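Local coordinates for protein capsid (Human calicivirus NLV/Boxer/2001/US, PDB 4RDL) that forms the protruding (P) domain of a norovirus capsid and binds histo-blood group glycans such as the Lewis y tetrasaccharide, probably to attach the virus to host cells, at residues 84-89 with 152-157; 111-116 with 138-143; 172-177 with 222-227. All coordinates share one frame; numbering follows the deposited sequence.

Interaction 1: residues 84-89 with 152-157; sequences YGVNLA and VKLEDN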
loop_
_atom_site.group_PDB
_atom_site.type_symbol
_atom_site.label_atom_id
_atom_site.label_comp_id
_atom_site.label_asym_id
_atom_site.label_seq_id
_atom_site.Cartn_x
_atom_site.Cartn_y
_atom_site.Cartn_z
ATOM N N TYR A 84 14.384 9.319 -24.225
ATOM C CA TYR A 84 13.535 8.254 -23.716
ATOM C C TYR A 84 12.349 8.830 -22.953
ATOM O O TYR A 84 12.380 9.967 -22.490
ATOM C CB TYR A 84 14.338 7.320 -22.810
ATOM C CG TYR A 84 15.499 6.646 -23.512
ATOM C CD1 TYR A 84 15.378 5.362 -24.021
ATOM C CD2 TYR A 84 16.714 7.298 -23.664
ATOM C CE1 TYR A 84 16.435 4.746 -24.660
ATOM C CE2 TYR A 84 17.777 6.693 -24.304
ATOM C CZ TYR A 84 17.629 5.418 -24.804
ATOM O OH TYR A 84 18.685 4.808 -25.445
ATOM N N GLY A 85 11.301 8.032 -22.822
ATOM C CA GLY A 85 10.132 8.456 -22.086
ATOM C C GLY A 85 9.215 7.298 -21.781
ATOM O O GLY A 85 9.492 6.142 -22.139
ATOM N N VAL A 86 8.109 7.610 -21.114
ATOM C CA VAL A 86 7.049 6.638 -20.892
ATOM C C VAL A 86 5.719 7.189 -21.403
ATOM O O VAL A 86 5.363 8.343 -21.108
ATOM C CB VAL A 86 6.922 6.256 -19.390
ATOM C CG1 VAL A 86 5.682 5.405 -19.160
ATOM C CG2 VAL A 86 8.171 5.528 -18.919
ATOM N N ASN A 87 5.011 6.370 -22.187
ATOM C CA ASN A 87 3.611 6.609 -22.509
ATOM C C ASN A 87 2.767 6.026 -21.395
ATOM O O ASN A 87 2.718 4.806 -21.225
ATOM C CB ASN A 87 3.236 5.947 -23.844
ATOM C CG ASN A 87 3.881 6.626 -25.027
ATOM O OD1 ASN A 87 3.804 7.841 -25.169
ATOM N ND2 ASN A 87 4.548 5.838 -25.877
ATOM N N LEU A 88 2.105 6.894 -20.638
ATOM C CA LEU A 88 1.443 6.497 -19.401
ATOM C C LEU A 88 0.104 5.798 -19.599
ATOM O O LEU A 88 -0.635 6.075 -20.549
ATOM C CB LEU A 88 1.245 7.718 -18.502
ATOM C CG LEU A 88 2.507 8.413 -17.985
ATOM C CD1 LEU A 88 2.181 9.799 -17.420
ATOM C CD2 LEU A 88 3.198 7.542 -16.937
ATOM N N ALA A 89 -0.186 4.887 -18.675
ATOM C CA ALA A 89 -1.483 4.249 -18.554
ATOM C C ALA A 89 -1.890 4.259 -17.081
ATOM O O ALA A 89 -1.090 4.623 -16.206
ATOM C CB ALA A 89 -1.417 2.810 -19.083
ATOM N N VAL A 152 5.938 11.327 -20.086
ATOM C CA VAL A 152 7.020 11.948 -19.323
ATOM C C VAL A 152 8.366 11.505 -19.881
ATOM O O VAL A 152 8.515 10.374 -20.362
ATOM C CB VAL A 152 6.948 11.626 -17.804
ATOM C CG1 VAL A 152 5.680 12.204 -17.200
ATOM C CG2 VAL A 152 7.051 10.119 -17.561
ATOM N N LYS A 153 9.341 12.400 -19.821
ATOM C CA LYS A 153 10.694 12.077 -20.246
ATOM C C LYS A 153 11.417 11.289 -19.153
ATOM O O LYS A 153 11.281 11.588 -17.956
ATOM C CB LYS A 153 11.487 13.351 -20.584
ATOM C CG LYS A 153 12.960 13.090 -20.860
ATOM C CD LYS A 153 13.714 14.365 -21.209
ATOM C CE LYS A 153 15.181 14.071 -21.469
ATOM N NZ LYS A 153 15.957 15.310 -21.771
ATOM N N LEU A 154 12.182 10.285 -19.577
ATOM C CA LEU A 154 13.089 9.550 -18.702
ATOM C C LEU A 154 14.517 10.016 -18.951
ATOM O O LEU A 154 14.927 10.161 -20.101
ATOM C CB LEU A 154 13.001 8.052 -18.998
ATOM C CG LEU A 154 11.935 7.265 -18.219
ATOM C CD1 LEU A 154 10.585 7.985 -18.146
ATOM C CD2 LEU A 154 11.797 5.861 -18.805
ATOM N N GLU A 155 15.279 10.239 -17.885
ATOM C CA GLU A 155 16.697 10.560 -18.041
ATOM C C GLU A 155 17.438 9.326 -18.543
ATOM O O GLU A 155 17.262 8.228 -18.016
ATOM C CB GLU A 155 17.294 11.054 -16.719
ATOM C CG GLU A 155 16.643 12.335 -16.226
ATOM C CD GLU A 155 16.747 13.447 -17.257
ATOM O OE1 GLU A 155 17.885 13.841 -17.583
ATOM O OE2 GLU A 155 15.695 13.903 -17.763
ATOM N N ASP A 156 18.273 9.503 -19.559
ATOM C CA ASP A 156 19.009 8.377 -20.106
ATOM C C ASP A 156 20.122 7.961 -19.156
ATOM O O ASP A 156 21.012 8.747 -18.856
ATOM C CB ASP A 156 19.586 8.742 -21.475
ATOM C CG ASP A 156 20.228 7.558 -22.184
ATOM O OD1 ASP A 156 20.103 6.415 -21.695
ATOM O OD2 ASP A 156 20.855 7.777 -23.243
ATOM N N ASN A 157 20.065 6.722 -18.678
ATOM C CA ASN A 157 21.123 6.184 -17.827
ATOM C C ASN A 157 21.902 5.069 -18.517
ATOM O O ASN A 157 22.620 4.312 -17.866
ATOM C CB ASN A 157 20.553 5.692 -16.495
ATOM C CG ASN A 157 19.525 4.591 -16.667
ATOM O OD1 ASN A 157 19.405 3.994 -17.738
ATOM N ND2 ASN A 157 18.777 4.314 -15.608
HETATM O O HOH W 1 16.116 10.619 -22.481
HETATM O O HOH W 2 21.843 5.795 -24.590
#
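Val86 and Val152 are an antiparallel hydrogen-bonded pair that joins strand 83-89 to strand 151-154 in the antiparallel sheet whose strands 113-121 and 167-177 carry glycan-binding residues of the P domain. Val86 N donates to Val152 O at 2.9 Å, and Val152 N answers with a longer bond of 3.2 Å to Val86 O. Next along, Gly85 lies across from Lys153 in a non-hydrogen-bonded pair. The backbones come close here: Gly85 CA is 3.0 Å from Val152 O, a spot that suits glycine because it leaves no room for a side chain. A third backbone bond runs from Leu154 N to Tyr84 O at 2.9 Å, the donor standing 52° above the carbonyl plane. A water links the same two residues, accepting from Tyr84 N and donating to Leu154 O.

Val86, Val152 and Leu154 turn their side chains to the same face. Val86 CG2, placed anti to its own carbonyl carbon, touches both methyls of Leu154, crossing that side chain at a slant, and lies 3.5 Å from Leu154 CD1. Branched aliphatic residues suit this face: Leu154 is buried, packing also on Ile77, Val136 and Ile138. Leu88 CD1 meets Val152 CG1 more loosely, at 4.3 Å.

The polar residues sit at the outer end. Tyr84 OH is bonded to Asp161, and Asp156 OD1 accepts from Asn158 N, so both groups are held from beyond the contact. Asp156 CG, anti to its backbone N (chi1 -173°), brings the carboxylate obliquely against the tyrosine ring, 3.4 Å from Tyr84 CE2, with the two planes 48° apart. A second water donates to Asp156 OD2 at 2.6 Å and reaches Tyr84 OH through a weak bond.

Interaction 2: residues 111-116 with 138-143; sequences GNCDLH and IHSYDA. With GAL (beta-D-galactopyranose), chain C; FUC (alpha-L-fucopyranose), chain B.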
loop_
_atom_site.group_PDB
_atom_site.type_symbol
_atom_site.label_atom_id
_atom_site.label_comp_id
_atom_site.label_asym_id
_atom_site.label_seq_id
_atom_site.Cartn_x
_atom_site.Cartn_y
_atom_site.Cartn_z
ATOM N N GLY A 111 6.501 17.817 -7.037
ATOM C CA GLY A 111 6.783 18.681 -8.165
ATOM C C GLY A 111 8.148 19.335 -8.124
ATOM O O GLY A 111 8.702 19.564 -7.046
ATOM N N ASN A 112 8.674 19.634 -9.310
ATOM C CA ASN A 112 9.936 20.351 -9.464
ATOM C C ASN A 112 11.124 19.650 -8.832
ATOM O O ASN A 112 12.008 20.301 -8.280
ATOM C CB ASN A 112 9.846 21.787 -8.929
ATOM C CG ASN A 112 10.856 22.703 -9.592
ATOM O OD1 ASN A 112 11.027 22.663 -10.808
ATOM N ND2 ASN A 112 11.540 23.520 -8.800
ATOM N N CYS A 113 11.150 18.323 -8.931
ATOM C CA CYS A 113 12.212 17.547 -8.314
ATOM C C CYS A 113 12.544 16.301 -9.123
ATOM O O CYS A 113 11.923 16.035 -10.157
ATOM C CB CYS A 113 11.840 17.186 -6.873
ATOM S SG CYS A 113 10.273 16.274 -6.736
ATOM N N ASP A 114 13.543 15.560 -8.658
ATOM C CA ASP A 114 13.989 14.360 -9.348
ATOM C C ASP A 114 13.384 13.131 -8.685
ATOM O O ASP A 114 13.638 12.857 -7.506
ATOM C CB ASP A 114 15.514 14.256 -9.327
ATOM C CG ASP A 114 16.194 15.281 -10.227
ATOM O OD1 ASP A 114 15.512 16.165 -10.796
ATOM O OD2 ASP A 114 17.432 15.191 -10.358
ATOM N N LEU A 115 12.558 12.421 -9.443
ATOM C CA LEU A 115 11.930 11.192 -8.981
ATOM C C LEU A 115 12.791 10.007 -9.381
ATOM O O LEU A 115 12.957 9.719 -10.571
ATOM C CB LEU A 115 10.538 11.035 -9.595
ATOM C CG LEU A 115 9.620 12.258 -9.510
ATOM C CD1 LEU A 115 8.346 12.005 -10.309
ATOM C CD2 LEU A 115 9.298 12.595 -8.049
ATOM N N HIS A 116 13.344 9.326 -8.387
ATOM C CA HIS A 116 14.183 8.161 -8.643
ATOM C C HIS A 116 13.311 6.928 -8.552
ATOM O O HIS A 116 12.891 6.531 -7.458
ATOM C CB HIS A 116 15.336 8.101 -7.637
ATOM C CG HIS A 116 16.224 9.303 -7.692
ATOM N ND1 HIS A 116 17.377 9.338 -8.450
ATOM C CD2 HIS A 116 16.103 10.527 -7.128
ATOM C CE1 HIS A 116 17.941 10.527 -8.327
ATOM N NE2 HIS A 116 17.183 11.271 -7.539
ATOM N N ILE A 138 13.125 10.428 -13.277
ATOM C CA ILE A 138 12.143 11.230 -13.996
ATOM C C ILE A 138 12.053 12.615 -13.358
ATOM O O ILE A 138 11.747 12.747 -12.166
ATOM C CB ILE A 138 10.749 10.558 -13.982
ATOM C CG1 ILE A 138 10.829 9.169 -14.640
ATOM C CG2 ILE A 138 9.704 11.437 -14.683
ATOM C CD1 ILE A 138 9.529 8.398 -14.593
ATOM N N HIS A 139 12.316 13.645 -14.151
ATOM C CA HIS A 139 12.163 15.027 -13.702
ATOM C C HIS A 139 10.694 15.410 -13.694
ATOM O O HIS A 139 10.016 15.281 -14.714
ATOM C CB HIS A 139 12.891 15.976 -14.661
ATOM C CG HIS A 139 14.377 15.807 -14.668
ATOM N ND1 HIS A 139 15.189 16.423 -15.599
ATOM C CD2 HIS A 139 15.199 15.103 -13.858
ATOM C CE1 HIS A 139 16.448 16.103 -15.358
ATOM N NE2 HIS A 139 16.484 15.306 -14.306
ATOM N N SER A 140 10.194 15.906 -12.563
ATOM C CA SER A 140 8.835 16.451 -12.536
ATOM C C SER A 140 8.874 17.951 -12.851
ATOM O O SER A 140 8.367 18.790 -12.094
ATOM C CB SER A 140 8.111 16.155 -11.218
ATOM O OG SER A 140 8.852 16.610 -10.106
ATOM N N TYR A 141 9.501 18.271 -13.978
ATOM C CA TYR A 141 9.668 19.646 -14.438
ATOM C C TYR A 141 10.134 19.622 -15.884
ATOM O O TYR A 141 10.471 18.552 -16.401
ATOM C CB TYR A 141 10.650 20.428 -13.545
ATOM C CG TYR A 141 12.008 19.784 -13.332
ATOM C CD1 TYR A 141 13.084 20.086 -14.166
ATOM C CD2 TYR A 141 12.218 18.882 -12.286
ATOM C CE1 TYR A 141 14.329 19.510 -13.967
ATOM C CE2 TYR A 141 13.460 18.294 -12.080
ATOM C CZ TYR A 141 14.511 18.617 -12.920
ATOM O OH TYR A 141 15.746 18.049 -12.724
ATOM N N ASP A 142 10.152 20.806 -16.505
ATOM C CA ASP A 142 10.415 21.012 -17.938
ATOM C C ASP A 142 9.219 20.603 -18.797
ATOM O O ASP A 142 8.365 19.828 -18.364
ATOM C CB ASP A 142 11.696 20.307 -18.413
ATOM C CG ASP A 142 12.951 20.895 -17.802
ATOM O OD1 ASP A 142 12.937 22.079 -17.391
ATOM O OD2 ASP A 142 13.961 20.170 -17.742
ATOM N N ALA A 143 9.164 21.136 -20.012
ATOM C CA ALA A 143 8.026 20.910 -20.898
ATOM C C ALA A 143 7.829 19.429 -21.213
ATOM O O ALA A 143 6.721 18.998 -21.535
ATOM C CB ALA A 143 8.187 21.712 -22.178
HETATM C C1 GAL C . 22.589 14.811 -7.946
HETATM C C2 GAL C . 21.388 13.900 -8.078
HETATM C C3 GAL C . 20.291 14.537 -8.849
HETATM C C4 GAL C . 19.948 15.818 -8.334
HETATM C C5 GAL C . 21.163 16.686 -8.291
HETATM C C6 GAL C . 20.941 18.022 -7.743
HETATM O O2 GAL C . 21.803 12.694 -8.713
HETATM O O3 GAL C . 19.150 13.656 -8.893
HETATM O O4 GAL C . 19.365 15.678 -6.998
HETATM O O5 GAL C . 22.226 16.048 -7.465
HETATM O O6 GAL C . 21.981 18.880 -7.816
HETATM C C1 FUC B . 21.419 11.576 -7.991
HETATM C C2 FUC B . 21.579 10.377 -8.827
HETATM C C3 FUC B . 23.004 10.149 -9.154
HETATM C C4 FUC B . 23.863 10.059 -7.944
HETATM C C5 FUC B . 23.644 11.230 -7.003
HETATM C C6 FUC B . 24.392 11.074 -5.735
HETATM O O2 FUC B . 20.840 10.538 -10.005
HETATM O O3 FUC B . 23.149 9.015 -9.949
HETATM O O4 FUC B . 23.598 8.875 -7.271
HETATM O O5 FUC B . 22.256 11.451 -6.733
HETATM O O HOH W 3 18.527 14.468 -12.789
#
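Ser140 grips Cys113 and Asn112 with backbone and side chain together, where the hairpin of strands 113-121 and 133-139 gives way to loops. Ser140 N donates almost straight to Cys113 O (3.0 Å, 175° at the hydrogen), while Ser140 OG accepts from Cys113 N at 3.1 Å. Asn112 N adds a bond to Ser140 O. The small serine fits because its OG, tucked between its own N and carbonyl carbon, can accept from Cys113 N and also bond to Phe110 O. Ser140 is the centre of an inverse gamma turn, which bends the chain away from the strand.

Further along, Leu115 and Ile138 make a hydrogen-bonded antiparallel pair, with Ile138 N 2.8 Å from Leu115 O and Leu115 N bonded back to Ile138 O. The backbones are tightly joined here, and Leu115 CB lies 3.3 Å from Ile138 O. Their side chains share a buried apolar face: Leu115 packs on Leu172, and Ile138 on Val152 and Leu154.

The other face is polar and opens toward the sugars. Tyr141 OH donates to the syn lone pair of Asp114 OD1 at 2.7 Å, with carboxylate and ring only 15° from coplanar. The same hydroxyl sits over the centre of the His139 ring, 3.1 Å above its plane. Asp114 OD2 accepts from galactose O3 at 2.7 Å and from a water that also contacts His139 NE2. Tyr141 thus acts as a second-shell residue, fixing the rotation of the carboxylate that holds the sugar. At the loose rim, Asn112 OD1 lies 3.6 Å from Tyr141 CB, the amide steeply turned to the ring, and takes its hydrogen bond from Arg178.

Strand 113-121 lies between strand 133-139 and strand 167-177 in the sheet; on strand 167-177, Ser176 is backbone hydrogen-bonded to Asp114 and Trp174 stacks on His116.

Interaction 3: residues 172-177 with 222-227; sequences LTWVSN and PTVSNP. With GAL (beta-D-galactopyranose), chain C; FUC (alpha-L-fucopyranose), chain D.
Trp174 begins its contact with the 222-227 loop at CB, which rests 3.3 Å from Pro222 O and 3.7 Å from Pro222 CB. CG lies between the backbone N and the carbonyl carbon (chi1 65°), which carries the indole to Val224. Trp174 CE3 meets Val224 CG2 at 3.6 Å, and at the outer edge Trp174 CZ3 lies 3.8 Å from C6 of the chain D fucose, a methyl suited to the apolar rim of a tryptophan. Val224 approaches O4 of that fucose with its CG1.

Two backbone bonds fix the loop: Val175 N donates to Pro222 O at 3.0 Å, and Val224 N to Val175 O at 2.9 Å. From Thr223, which faces Val175, a type II turn runs to Asn226, closed by Asn226 N to Thr223 O. Asn177 holds both sugars, accepting from galactose O4 through its backbone O and from fucose O3 through OD1 at 2.6 Å.

In the sheet, Thr173 and Trp174 both face His116 of strand 113-121 as a classic beta bulge, while the loop borders the second subunit, whose Thr129 packs on Val224 and whose Gly130 N bonds the fucose.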
loop_
_atom_site.group_PDB
_atom_site.type_symbol
_atom_site.label_atom_id
_atom_site.label_comp_id
_atom_site.label_asym_id
_atom_site.label_seq_id
_atom_site.Cartn_x
_atom_site.Cartn_y
_atom_site.Cartn_z
ATOM N N LEU A 172 8.145 4.859 -6.834
ATOM C CA LEU A 172 9.011 5.912 -6.332
ATOM C C LEU A 172 9.919 5.386 -5.224
ATOM O O LEU A 172 9.463 5.096 -4.120
ATOM C CB LEU A 172 8.161 7.076 -5.819
ATOM C CG LEU A 172 8.968 8.294 -5.365
ATOM C CD1 LEU A 172 9.768 8.887 -6.527
ATOM C CD2 LEU A 172 8.037 9.338 -4.757
ATOM N N THR A 173 11.210 5.270 -5.512
ATOM C CA THR A 173 12.160 4.749 -4.525
ATOM C C THR A 173 12.697 5.855 -3.624
ATOM O O THR A 173 12.759 5.701 -2.400
ATOM C CB THR A 173 13.321 4.018 -5.210
ATOM O OG1 THR A 173 12.772 2.958 -6.001
ATOM C CG2 THR A 173 14.295 3.431 -4.193
ATOM N N TRP A 174 13.095 6.964 -4.230
ATOM C CA TRP A 174 13.530 8.123 -3.468
ATOM C C TRP A 174 13.423 9.391 -4.320
ATOM O O TRP A 174 13.162 9.319 -5.530
ATOM C CB TRP A 174 14.938 7.922 -2.873
ATOM C CG TRP A 174 16.074 7.784 -3.864
ATOM C CD1 TRP A 174 16.350 6.707 -4.664
ATOM C CD2 TRP A 174 17.110 8.742 -4.108
ATOM N NE1 TRP A 174 17.481 6.953 -5.414
ATOM C CE2 TRP A 174 17.973 8.193 -5.083
ATOM C CE3 TRP A 174 17.392 10.017 -3.600
ATOM C CZ2 TRP A 174 19.095 8.872 -5.562
ATOM C CZ3 TRP A 174 18.511 10.685 -4.067
ATOM C CH2 TRP A 174 19.345 10.115 -5.046
ATOM N N VAL A 175 13.592 10.543 -3.675
ATOM C CA VAL A 175 13.424 11.842 -4.306
ATOM C C VAL A 175 14.608 12.724 -3.937
ATOM O O VAL A 175 15.089 12.680 -2.802
ATOM C CB VAL A 175 12.110 12.525 -3.831
ATOM C CG1 VAL A 175 11.966 13.919 -4.443
ATOM C CG2 VAL A 175 10.900 11.656 -4.161
ATOM N N SER A 176 15.086 13.501 -4.899
ATOM C CA SER A 176 16.086 14.522 -4.608
ATOM C C SER A 176 15.728 15.845 -5.283
ATOM O O SER A 176 14.836 15.900 -6.142
ATOM C CB SER A 176 17.482 14.063 -5.040
ATOM O OG SER A 176 17.521 13.850 -6.435
ATOM N N ASN A 177 16.413 16.913 -4.888
ATOM C CA ASN A 177 16.142 18.221 -5.468
ATOM C C ASN A 177 16.612 18.338 -6.910
ATOM O O ASN A 177 17.562 17.675 -7.339
ATOM C CB ASN A 177 16.782 19.332 -4.632
ATOM C CG ASN A 177 18.298 19.294 -4.679
ATOM O OD1 ASN A 177 18.917 18.376 -4.148
ATOM N ND2 ASN A 177 18.904 20.307 -5.299
ATOM N N PRO A 222 12.704 8.708 2.149
ATOM C CA PRO A 222 13.904 9.280 1.516
ATOM C C PRO A 222 13.616 10.379 0.476
ATOM O O PRO A 222 14.021 10.271 -0.690
ATOM C CB PRO A 222 14.564 8.062 0.854
ATOM C CG PRO A 222 13.406 7.158 0.553
ATOM C CD PRO A 222 12.506 7.298 1.768
ATOM N N THR A 223 12.909 11.419 0.908
ATOM C CA THR A 223 12.925 12.703 0.221
ATOM C C THR A 223 14.186 13.403 0.736
ATOM O O THR A 223 14.178 14.079 1.780
ATOM C CB THR A 223 11.653 13.533 0.511
ATOM O OG1 THR A 223 11.209 13.268 1.844
ATOM C CG2 THR A 223 10.516 13.179 -0.472
ATOM N N VAL A 224 15.288 13.184 0.031
ATOM C CA VAL A 224 16.601 13.575 0.530
ATOM C C VAL A 224 16.709 15.092 0.653
ATOM O O VAL A 224 16.357 15.826 -0.272
ATOM C CB VAL A 224 17.709 12.970 -0.351
ATOM C CG1 VAL A 224 19.087 13.481 0.051
ATOM C CG2 VAL A 224 17.651 11.448 -0.268
ATOM N N SER A 225 17.192 15.531 1.819
ATOM C CA SER A 225 17.241 16.934 2.279
ATOM C C SER A 225 16.010 17.386 3.079
ATOM O O SER A 225 16.050 18.411 3.764
ATOM C CB SER A 225 17.593 17.942 1.170
ATOM O OG SER A 225 16.452 18.340 0.424
ATOM N N ASN A 226 14.925 16.614 3.003
ATOM C CA ASN A 226 13.745 16.859 3.831
ATOM C C ASN A 226 12.947 15.574 3.974
ATOM O O ASN A 226 11.899 15.410 3.343
ATOM C CB ASN A 226 12.864 17.955 3.234
ATOM C CG ASN A 226 11.872 18.511 4.241
ATOM O OD1 ASN A 226 11.548 17.857 5.232
ATOM N ND2 ASN A 226 11.390 19.722 3.995
ATOM N N PRO A 227 13.452 14.645 4.797
ATOM C CA PRO A 227 12.928 13.276 4.827
ATOM C C PRO A 227 11.688 13.125 5.705
ATOM O O PRO A 227 11.556 12.154 6.449
ATOM C CB PRO A 227 14.103 12.470 5.388
ATOM C CG PRO A 227 14.813 13.447 6.280
ATOM C CD PRO A 227 14.695 14.785 5.577
HETATM C C1 GAL C . 22.589 14.811 -7.946
HETATM C C2 GAL C . 21.388 13.900 -8.078
HETATM C C3 GAL C . 20.291 14.537 -8.849
HETATM C C4 GAL C . 19.948 15.818 -8.334
HETATM C C5 GAL C . 21.163 16.686 -8.291
HETATM C C6 GAL C . 20.941 18.022 -7.743
HETATM O O2 GAL C . 21.803 12.694 -8.713
HETATM O O3 GAL C . 19.150 13.656 -8.893
HETATM O O4 GAL C . 19.365 15.678 -6.998
HETATM O O5 GAL C . 22.226 16.048 -7.465
HETATM O O6 GAL C . 21.981 18.880 -7.816
HETATM C C1 FUC D . 24.015 15.715 -3.719
HETATM C C2 FUC D . 23.304 16.873 -3.071
HETATM C C3 FUC D . 21.987 17.073 -3.702
HETATM C C4 FUC D . 21.178 15.890 -3.650
HETATM C C5 FUC D . 21.882 14.712 -4.215
HETATM C C6 FUC D . 21.138 13.495 -3.991
HETATM O O2 FUC D . 24.096 18.049 -3.185
HETATM O O3 FUC D . 21.310 18.197 -3.090
HETATM O O4 FUC D . 20.797 15.595 -2.286
HETATM O O5 FUC D . 23.254 14.547 -3.630
HETATM O O HOH W 4 18.071 16.289 -2.441
#

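All three contacts reach the seven-stranded antiparallel sheet; in interaction 3 a loop packs on strand 167-177. Interaction 2 is nested within the loop closed by interaction 1, and interaction 3 comes later in the chain. The centres of interactions 1 and 2 are about 11 Å apart; they touch where Ile138 packs on Val152 and Leu154. Interactions 2 and 3, with centres about 12 Å apart, meet across adjacent strands 113-121 and 167-177 and share the galactose. Interactions 1 and 3, about 20 Å apart between centres, do not touch. Interaction 1 is thus framework, while interactions 2 and 3 contribute residues to the same glycan pocket, completed by the second subunit of the dimer.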